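PDB 3WAJ: transmembrane oligosaccharyl transferase from Archaeoglobus fulgidus, which is a large archaeal membrane protein of the STT3/AglB family, joining a GT-C-type helical transmembrane region to C-terminal core and peripheral domains. Local coordinates for residues E298-N301 with F305-R308; N796-T801 with T806-Q811. One frame throughout, in Å; residues are numbered along the deposited sequence.

Interaction 1 (E298-N301 with F305-R308); sequences EKWN and FFER
Where helix 278-303 gives way to the short helix 305-308, Trp300 and Asn301 of the last turn meet Phe305 and Phe306 just beyond a bend, a worked example of how a helix end can be tied to the start of the next. The direct bond runs from Phe305 N to the carbonyl five residues earlier, Trp300 O, at 2.9 Å, the N-H...O angle being a bent 142°. Beside it a water carries the next link, donating to Asn301 O at 2.9 Å while accepting from Glu307 N.

The aromatic side chains gather beside this backbone link. Trp300 and Phe305 run side by side and point the same way, with the indole's five-membered ring inclined at 47° to the phenyl ring and Trp300 CB 3.8 Å from Phe305 CD2. With CG anti to its carbonyl carbon (chi1 -60°), Phe306 instead sends its ring back toward the first helix. There Asn301 CB reaches the ring edge in plane, 4.0 Å from Phe306 CD2, and Phe306 CE2 lies 3.9 Å from Trp300 CB. Met316 and Ala319 of helix 315-332 also touch Phe306, and Met316 touches Asn301. Carbonyls near a helix end commonly lack an in-helix donor; here amides of 305-308 meet two of them, one directly and one through water, so the polar link belongs to the backbone while the side-chain contact is largely apolar.

Interaction 2 (N796-T801 with T806-Q811); sequences NATIKT and TFEYWQ
Glu808 reaches two residues of the neighbouring strand, one with each carboxylate oxygen. Thr798 OG1 donates to Glu808 OE2 at 2.5 Å, so short that the exact length is doubtful, while Asn796 ND2 meets the anti lone pair of Glu808 OE1 at 2.7 Å, the oxygen standing out of the Asn796 amide plane. Glu808 OE1 sits 3.1 Å from Ala797 O, an acceptor pair that the Asn796 bond to the same oxygen may help offset. The Asn796 amide is stacked 16° from parallel over the Trp810 indole, ND2 standing 3.2 Å above the ring plane.

The side chains of Asn796, Thr798, Glu808 and Trp810 share one face of an antiparallel hairpin, strands 792-800 and 806-814. Ala797 with Tyr809 and Ile799 with Phe807 form its hydrogen-bonded pairs, Ile799 N to Phe807 O being nearly straight at 168°. On the other face, Phe807 CG lies between backbone N and carbonyl carbon (chi1 60°), which swings the ring beneath Ile799 CB, 3.8 Å from its centroid. Thr801 CG2 comes to the ring edge, 3.9 Å from Phe807 CE1.

Further out, Met695 of strand 693-698 touches Phe807 and Thr801, and Glu698 bonds Thr801 OG1. Ser688 OG bonds both Glu808 O and Trp810 N.

Overall arrangement
Interactions 1 and 2 lie on opposite sides of the chain's centre, their own centres 88 Å apart and their nearest atoms about 76 Å apart. They follow one another along the chain: 298-301 with 305-308 closes well before 796-801 with 806-811 opens, and they share no helix or sheet. The first belongs to the N-terminal STT3 region, which also supplies the zinc-binding residues Asp47, Asp161 and His163; the second belongs to the long peripheral domain's four-stranded antiparallel sheet. Both join neighbours in sequence, one at a bend between helices and the other across a hairpin, so each is a local contact, and neither spans the two distant parts of the protein.

Interaction 1 (E298-N301 with F305-R308)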
ATOM      1  N   GLU A 298     -41.807   8.847 -17.117  1.00 39.16           N
ATOM      2  CA  GLU A 298     -42.736   9.626 -16.298  1.00 41.57           C
ATOM      3  C   GLU A 298     -43.724  10.453 -17.160  1.00 44.72           C
ATOM      4  O   GLU A 298     -44.923  10.535 -16.847  1.00 41.56           O
ATOM      5  CB  GLU A 298     -41.985  10.496 -15.289  1.00 41.95           C
ATOM      6  CG  GLU A 298     -42.879  11.114 -14.195  1.00 47.61           C
ATOM      7  CD  GLU A 298     -43.674  10.087 -13.382  1.00 54.32           C
ATOM      8  OE1 GLU A 298     -43.157   8.972 -13.154  1.00 48.40           O
ATOM      9  OE2 GLU A 298     -44.819  10.406 -12.957  1.00 62.49           O
ATOM     10  N   LYS A 299     -43.236  11.019 -18.263  1.00 42.66           N
ATOM     11  CA  LYS A 299     -44.102  11.809 -19.142  1.00 39.84           C
ATOM     12  C   LYS A 299     -45.243  10.974 -19.713  1.00 41.98           C
ATOM     13  O   LYS A 299     -46.385  11.432 -19.742  1.00 43.67           O
ATOM     14  CB  LYS A 299     -43.299  12.495 -20.256  1.00 38.02           C
ATOM     15  CG  LYS A 299     -42.468  13.704 -19.771  1.00 46.15           C
ATOM     16  CD  LYS A 299     -41.531  14.253 -20.860  1.00 49.52           C
ATOM     17  CE  LYS A 299     -42.315  14.762 -22.067  1.00 54.08           C
ATOM     18  NZ  LYS A 299     -41.426  15.203 -23.186  1.00 52.44           N
ATOM     19  N   TRP A 300     -44.930   9.750 -20.142  1.00 42.93           N
ATOM     20  CA  TRP A 300     -45.932   8.812 -20.657  1.00 41.27           C
ATOM     21  C   TRP A 300     -46.937   8.442 -19.585  1.00 44.17           C
ATOM     22  O   TRP A 300     -48.134   8.291 -19.848  1.00 47.68           O
ATOM     23  CB  TRP A 300     -45.259   7.539 -21.179  1.00 47.73           C
ATOM     24  CG  TRP A 300     -44.619   7.756 -22.505  1.00 49.38           C
ATOM     25  CD1 TRP A 300     -44.992   8.672 -23.455  1.00 47.80           C
ATOM     26  CD2 TRP A 300     -43.481   7.066 -23.034  1.00 46.30           C
ATOM     27  NE1 TRP A 300     -44.160   8.582 -24.544  1.00 48.56           N
ATOM     28  CE2 TRP A 300     -43.224   7.607 -24.313  1.00 47.72           C
ATOM     29  CE3 TRP A 300     -42.651   6.051 -22.548  1.00 46.55           C
ATOM     30  CZ2 TRP A 300     -42.169   7.162 -25.114  1.00 48.64           C
ATOM     31  CZ3 TRP A 300     -41.606   5.608 -23.346  1.00 47.14           C
ATOM     32  CH2 TRP A 300     -41.371   6.166 -24.611  1.00 50.32           C
ATOM     33  N   ASN A 301     -46.433   8.285 -18.370  1.00 43.25           N
ATOM     34  CA  ASN A 301     -47.273   8.004 -17.222  1.00 41.95           C
ATOM     35  C   ASN A 301     -48.247   9.158 -16.980  1.00 41.55           C
ATOM     36  O   ASN A 301     -49.467   8.958 -16.923  1.00 37.64           O
ATOM     37  CB  ASN A 301     -46.385   7.798 -15.995  1.00 39.18           C
ATOM     38  CG  ASN A 301     -47.155   7.312 -14.807  1.00 42.76           C
ATOM     39  OD1 ASN A 301     -46.975   7.805 -13.694  1.00 51.27           O
ATOM     40  ND2 ASN A 301     -48.030   6.339 -15.032  1.00 39.22           N
ATOM     41  N   PHE A 305     -50.617   7.476 -21.027  1.00 45.93           N
ATOM     42  CA  PHE A 305     -50.261   6.508 -22.046  1.00 47.61           C
ATOM     43  C   PHE A 305     -50.361   5.067 -21.548  1.00 49.79           C
ATOM     44  O   PHE A 305     -50.946   4.215 -22.218  1.00 50.08           O
ATOM     45  CB  PHE A 305     -48.865   6.792 -22.596  1.00 50.31           C
ATOM     46  CG  PHE A 305     -48.329   5.691 -23.448  1.00 56.85           C
ATOM     47  CD1 PHE A 305     -48.836   5.475 -24.722  1.00 60.02           C
ATOM     48  CD2 PHE A 305     -47.332   4.851 -22.972  1.00 58.83           C
ATOM     49  CE1 PHE A 305     -48.348   4.450 -25.510  1.00 60.21           C
ATOM     50  CE2 PHE A 305     -46.840   3.827 -23.751  1.00 59.11           C
ATOM     51  CZ  PHE A 305     -47.347   3.626 -25.025  1.00 61.75           C
ATOM     52  N   PHE A 306     -49.788   4.783 -20.384  1.00 49.44           N
ATOM     53  CA  PHE A 306     -49.890   3.429 -19.853  1.00 48.33           C
ATOM     54  C   PHE A 306     -51.353   3.095 -19.580  1.00 51.30           C
ATOM     55  O   PHE A 306     -51.769   1.955 -19.739  1.00 53.65           O
ATOM     56  CB  PHE A 306     -49.015   3.233 -18.604  1.00 44.87           C
ATOM     57  CG  PHE A 306     -47.545   3.474 -18.852  1.00 41.46           C
ATOM     58  CD1 PHE A 306     -46.820   2.645 -19.706  1.00 36.22           C
ATOM     59  CD2 PHE A 306     -46.892   4.538 -18.246  1.00 38.18           C
ATOM     60  CE1 PHE A 306     -45.468   2.877 -19.955  1.00 44.24           C
ATOM     61  CE2 PHE A 306     -45.533   4.777 -18.486  1.00 39.29           C
ATOM     62  CZ  PHE A 306     -44.824   3.941 -19.346  1.00 42.64           C
ATOM     63  N   GLU A 307     -52.133   4.101 -19.193  1.00 57.61           N
ATOM     64  CA  GLU A 307     -53.565   3.929 -18.972  1.00 70.85           C
ATOM     65  C   GLU A 307     -54.274   3.470 -20.248  1.00 71.35           C
ATOM     66  O   GLU A 307     -55.001   2.480 -20.229  1.00 73.22           O
ATOM     67  CB  GLU A 307     -54.196   5.236 -18.470  1.00 82.98           C
ATOM     68  CG  GLU A 307     -55.481   5.060 -17.670  1.00 93.42           C
ATOM     69  CD  GLU A 307     -55.214   4.663 -16.229  1.00103.27           C
ATOM     70  OE1 GLU A 307     -54.208   5.149 -15.659  1.00106.57           O
ATOM     71  OE2 GLU A 307     -56.005   3.867 -15.670  1.00105.01           O
ATOM     72  N   ARG A 308     -54.045   4.187 -21.349  1.00 68.49           N
ATOM     73  CA  ARG A 308     -54.684   3.887 -22.635  1.00 68.40           C
ATOM     74  C   ARG A 308     -54.313   2.511 -23.189  1.00 70.58           C
ATOM     75  O   ARG A 308     -55.158   1.826 -23.771  1.00 72.59           O
ATOM     76  CB  ARG A 308     -54.377   4.978 -23.676  1.00 70.94           C
ATOM     77  CG  ARG A 308     -54.765   4.584 -25.106  1.00 76.93           C
ATOM     78  CD  ARG A 308     -54.588   5.706 -26.131  1.00 79.87           C
ATOM     79  NE  ARG A 308     -53.188   6.085 -26.339  1.00 79.80           N
ATOM     80  CZ  ARG A 308     -52.347   5.469 -27.166  1.00 79.41           C
ATOM     81  NH1 ARG A 308     -52.748   4.422 -27.868  1.00 83.84           N
ATOM     82  NH2 ARG A 308     -51.096   5.898 -27.287  1.00 77.91           N
TER
HETATM   83  O   HOH W   1     -50.327   6.280 -17.694  1.00 46.51           O

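Interaction 2 (N796-T801 with T806-Q811)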
ATOM      1  N   ASN A 796      39.017 -16.416   0.478  1.00 66.23           N
ATOM      2  CA  ASN A 796      38.627 -15.879   1.775  1.00 64.59           C
ATOM      3  C   ASN A 796      39.090 -14.426   1.908  1.00 60.69           C
ATOM      4  O   ASN A 796      40.184 -14.074   1.463  1.00 63.90           O
ATOM      5  CB  ASN A 796      39.238 -16.745   2.885  1.00 70.69           C
ATOM      6  CG  ASN A 796      38.986 -16.193   4.273  1.00 76.09           C
ATOM      7  OD1 ASN A 796      39.903 -16.097   5.085  1.00 81.02           O
ATOM      8  ND2 ASN A 796      37.735 -15.842   4.558  1.00 75.08           N
ATOM      9  N   ALA A 797      38.247 -13.581   2.493  1.00 55.40           N
ATOM     10  CA  ALA A 797      38.571 -12.170   2.718  1.00 47.99           C
ATOM     11  C   ALA A 797      37.703 -11.614   3.842  1.00 47.39           C
ATOM     12  O   ALA A 797      36.568 -12.050   4.043  1.00 48.88           O
ATOM     13  CB  ALA A 797      38.385 -11.361   1.443  1.00 45.17           C
ATOM     14  N   THR A 798      38.226 -10.649   4.583  1.00 48.93           N
ATOM     15  CA  THR A 798      37.429 -10.044   5.647  1.00 48.69           C
ATOM     16  C   THR A 798      36.837  -8.725   5.144  1.00 48.36           C
ATOM     17  O   THR A 798      37.536  -7.916   4.519  1.00 52.43           O
ATOM     18  CB  THR A 798      38.262  -9.852   6.926  1.00 44.98           C
ATOM     19  OG1 THR A 798      38.836 -11.110   7.288  1.00 52.43           O
ATOM     20  CG2 THR A 798      37.409  -9.355   8.083  1.00 34.36           C
ATOM     21  N   ILE A 799      35.547  -8.528   5.400  1.00 46.38           N
ATOM     22  CA  ILE A 799      34.827  -7.352   4.904  1.00 42.19           C
ATOM     23  C   ILE A 799      34.384  -6.508   6.096  1.00 39.69           C
ATOM     24  O   ILE A 799      33.904  -7.054   7.083  1.00 42.32           O
ATOM     25  CB  ILE A 799      33.592  -7.766   4.073  1.00 39.65           C
ATOM     26  CG1 ILE A 799      33.953  -8.850   3.043  1.00 32.34           C
ATOM     27  CG2 ILE A 799      32.928  -6.541   3.407  1.00 43.11           C
ATOM     28  CD1 ILE A 799      34.936  -8.390   1.958  1.00 36.47           C
ATOM     29  N   LYS A 800      34.548  -5.187   6.010  1.00 45.21           N
ATOM     30  CA  LYS A 800      34.078  -4.282   7.065  1.00 45.29           C
ATOM     31  C   LYS A 800      33.015  -3.307   6.542  1.00 45.64           C
ATOM     32  O   LYS A 800      33.227  -2.611   5.546  1.00 49.27           O
ATOM     33  CB  LYS A 800      35.238  -3.488   7.659  1.00 46.01           C
ATOM     34  CG  LYS A 800      34.902  -2.723   8.948  1.00 47.76           C
ATOM     35  CD  LYS A 800      36.116  -1.918   9.421  1.00 52.04           C
ATOM     36  CE  LYS A 800      35.819  -1.101  10.666  1.00 62.48           C
ATOM     37  NZ  LYS A 800      36.822   0.004  10.882  1.00 72.32           N
ATOM     38  N   THR A 801      31.881  -3.241   7.235  1.00 38.67           N
ATOM     39  CA  THR A 801      30.778  -2.396   6.799  1.00 45.75           C
ATOM     40  C   THR A 801      30.919  -1.010   7.406  1.00 46.19           C
ATOM     41  O   THR A 801      31.655  -0.823   8.373  1.00 46.96           O
ATOM     42  CB  THR A 801      29.420  -3.000   7.205  1.00 42.05           C
ATOM     43  OG1 THR A 801      29.107  -2.620   8.554  1.00 38.19           O
ATOM     44  CG2 THR A 801      29.477  -4.527   7.112  1.00 37.26           C
ATOM     45  N   THR A 806      32.211  -6.696  10.969  1.00 45.62           N
ATOM     46  CA  THR A 806      32.933  -7.557  10.037  1.00 46.85           C
ATOM     47  C   THR A 806      32.225  -8.888   9.785  1.00 45.46           C
ATOM     48  O   THR A 806      31.418  -9.349  10.594  1.00 42.73           O
ATOM     49  CB  THR A 806      34.378  -7.811  10.493  1.00 47.12           C
ATOM     50  OG1 THR A 806      34.370  -8.513  11.744  1.00 53.72           O
ATOM     51  CG2 THR A 806      35.124  -6.495  10.635  1.00 43.25           C
ATOM     52  N   PHE A 807      32.539  -9.495   8.646  1.00 40.85           N
ATOM     53  CA  PHE A 807      32.081 -10.842   8.333  1.00 40.26           C
ATOM     54  C   PHE A 807      33.060 -11.379   7.322  1.00 44.16           C
ATOM     55  O   PHE A 807      33.810 -10.605   6.719  1.00 49.84           O
ATOM     56  CB  PHE A 807      30.645 -10.853   7.763  1.00 42.46           C
ATOM     57  CG  PHE A 807      30.474 -10.054   6.491  1.00 43.24           C
ATOM     58  CD1 PHE A 807      29.955  -8.758   6.537  1.00 44.16           C
ATOM     59  CD2 PHE A 807      30.830 -10.587   5.252  1.00 41.25           C
ATOM     60  CE1 PHE A 807      29.793  -8.000   5.367  1.00 40.22           C
ATOM     61  CE2 PHE A 807      30.669  -9.834   4.077  1.00 42.33           C
ATOM     62  CZ  PHE A 807      30.144  -8.535   4.144  1.00 38.18           C
ATOM     63  N   GLU A 808      33.069 -12.693   7.130  1.00 48.38           N
ATOM     64  CA  GLU A 808      33.981 -13.297   6.168  1.00 43.39           C
ATOM     65  C   GLU A 808      33.297 -13.543   4.833  1.00 44.91           C
ATOM     66  O   GLU A 808      32.201 -14.120   4.784  1.00 50.45           O
ATOM     67  CB  GLU A 808      34.549 -14.609   6.722  1.00 46.62           C
ATOM     68  CG  GLU A 808      35.548 -14.419   7.851  1.00 56.32           C
ATOM     69  CD  GLU A 808      36.749 -13.589   7.429  1.00 61.99           C
ATOM     70  OE1 GLU A 808      37.402 -13.931   6.412  1.00 60.87           O
ATOM     71  OE2 GLU A 808      37.026 -12.579   8.110  1.00 61.36           O
ATOM     72  N   TYR A 809      33.925 -13.080   3.752  1.00 41.48           N
ATOM     73  CA  TYR A 809      33.532 -13.505   2.415  1.00 40.87           C
ATOM     74  C   TYR A 809      34.236 -14.825   2.126  1.00 46.81           C
ATOM     75  O   TYR A 809      35.453 -14.941   2.295  1.00 47.27           O
ATOM     76  CB  TYR A 809      33.920 -12.469   1.351  1.00 43.40           C
ATOM     77  CG  TYR A 809      33.648 -12.954  -0.067  1.00 49.99           C
ATOM     78  CD1 TYR A 809      32.404 -12.771  -0.653  1.00 48.47           C
ATOM     79  CD2 TYR A 809      34.628 -13.615  -0.813  1.00 47.56           C
ATOM     80  CE1 TYR A 809      32.136 -13.222  -1.946  1.00 44.36           C
ATOM     81  CE2 TYR A 809      34.364 -14.071  -2.111  1.00 47.07           C
ATOM     82  CZ  TYR A 809      33.116 -13.866  -2.666  1.00 46.66           C
ATOM     83  OH  TYR A 809      32.829 -14.303  -3.939  1.00 47.42           O
ATOM     84  N   TRP A 810      33.474 -15.820   1.692  1.00 54.34           N
ATOM     85  CA  TRP A 810      34.043 -17.106   1.295  1.00 58.17           C
ATOM     86  C   TRP A 810      33.485 -17.527  -0.052  1.00 56.15           C
ATOM     87  O   TRP A 810      32.315 -17.295  -0.337  1.00 57.27           O
ATOM     88  CB  TRP A 810      33.677 -18.189   2.311  1.00 54.60           C
ATOM     89  CG  TRP A 810      34.529 -18.231   3.539  1.00 57.62           C
ATOM     90  CD1 TRP A 810      34.242 -17.690   4.763  1.00 57.37           C
ATOM     91  CD2 TRP A 810      35.800 -18.880   3.675  1.00 59.08           C
ATOM     92  NE1 TRP A 810      35.258 -17.955   5.647  1.00 61.09           N
ATOM     93  CE2 TRP A 810      36.228 -18.683   5.006  1.00 59.31           C
ATOM     94  CE3 TRP A 810      36.616 -19.605   2.800  1.00 58.49           C
ATOM     95  CZ2 TRP A 810      37.445 -19.186   5.480  1.00 50.52           C
ATOM     96  CZ3 TRP A 810      37.825 -20.103   3.274  1.00 58.09           C
ATOM     97  CH2 TRP A 810      38.225 -19.892   4.600  1.00 51.65           C
ATOM     98  N   GLN A 811      34.317 -18.150  -0.872  1.00 51.15           N
ATOM     99  CA  GLN A 811      33.817 -18.864  -2.038  1.00 58.60           C
ATOM    100  C   GLN A 811      34.712 -20.072  -2.249  1.00 62.73           C
ATOM    101  O   GLN A 811      35.930 -19.975  -2.080  1.00 63.13           O
ATOM    102  CB  GLN A 811      33.796 -17.978  -3.290  1.00 58.94           C
ATOM    103  CG  GLN A 811      33.101 -18.634  -4.481  1.00 61.35           C
ATOM    104  CD  GLN A 811      33.176 -17.793  -5.742  1.00 69.64           C
ATOM    105  OE1 GLN A 811      33.502 -16.605  -5.696  1.00 72.20           O
ATOM    106  NE2 GLN A 811      32.880 -18.410  -6.881  1.00 72.42           N
TER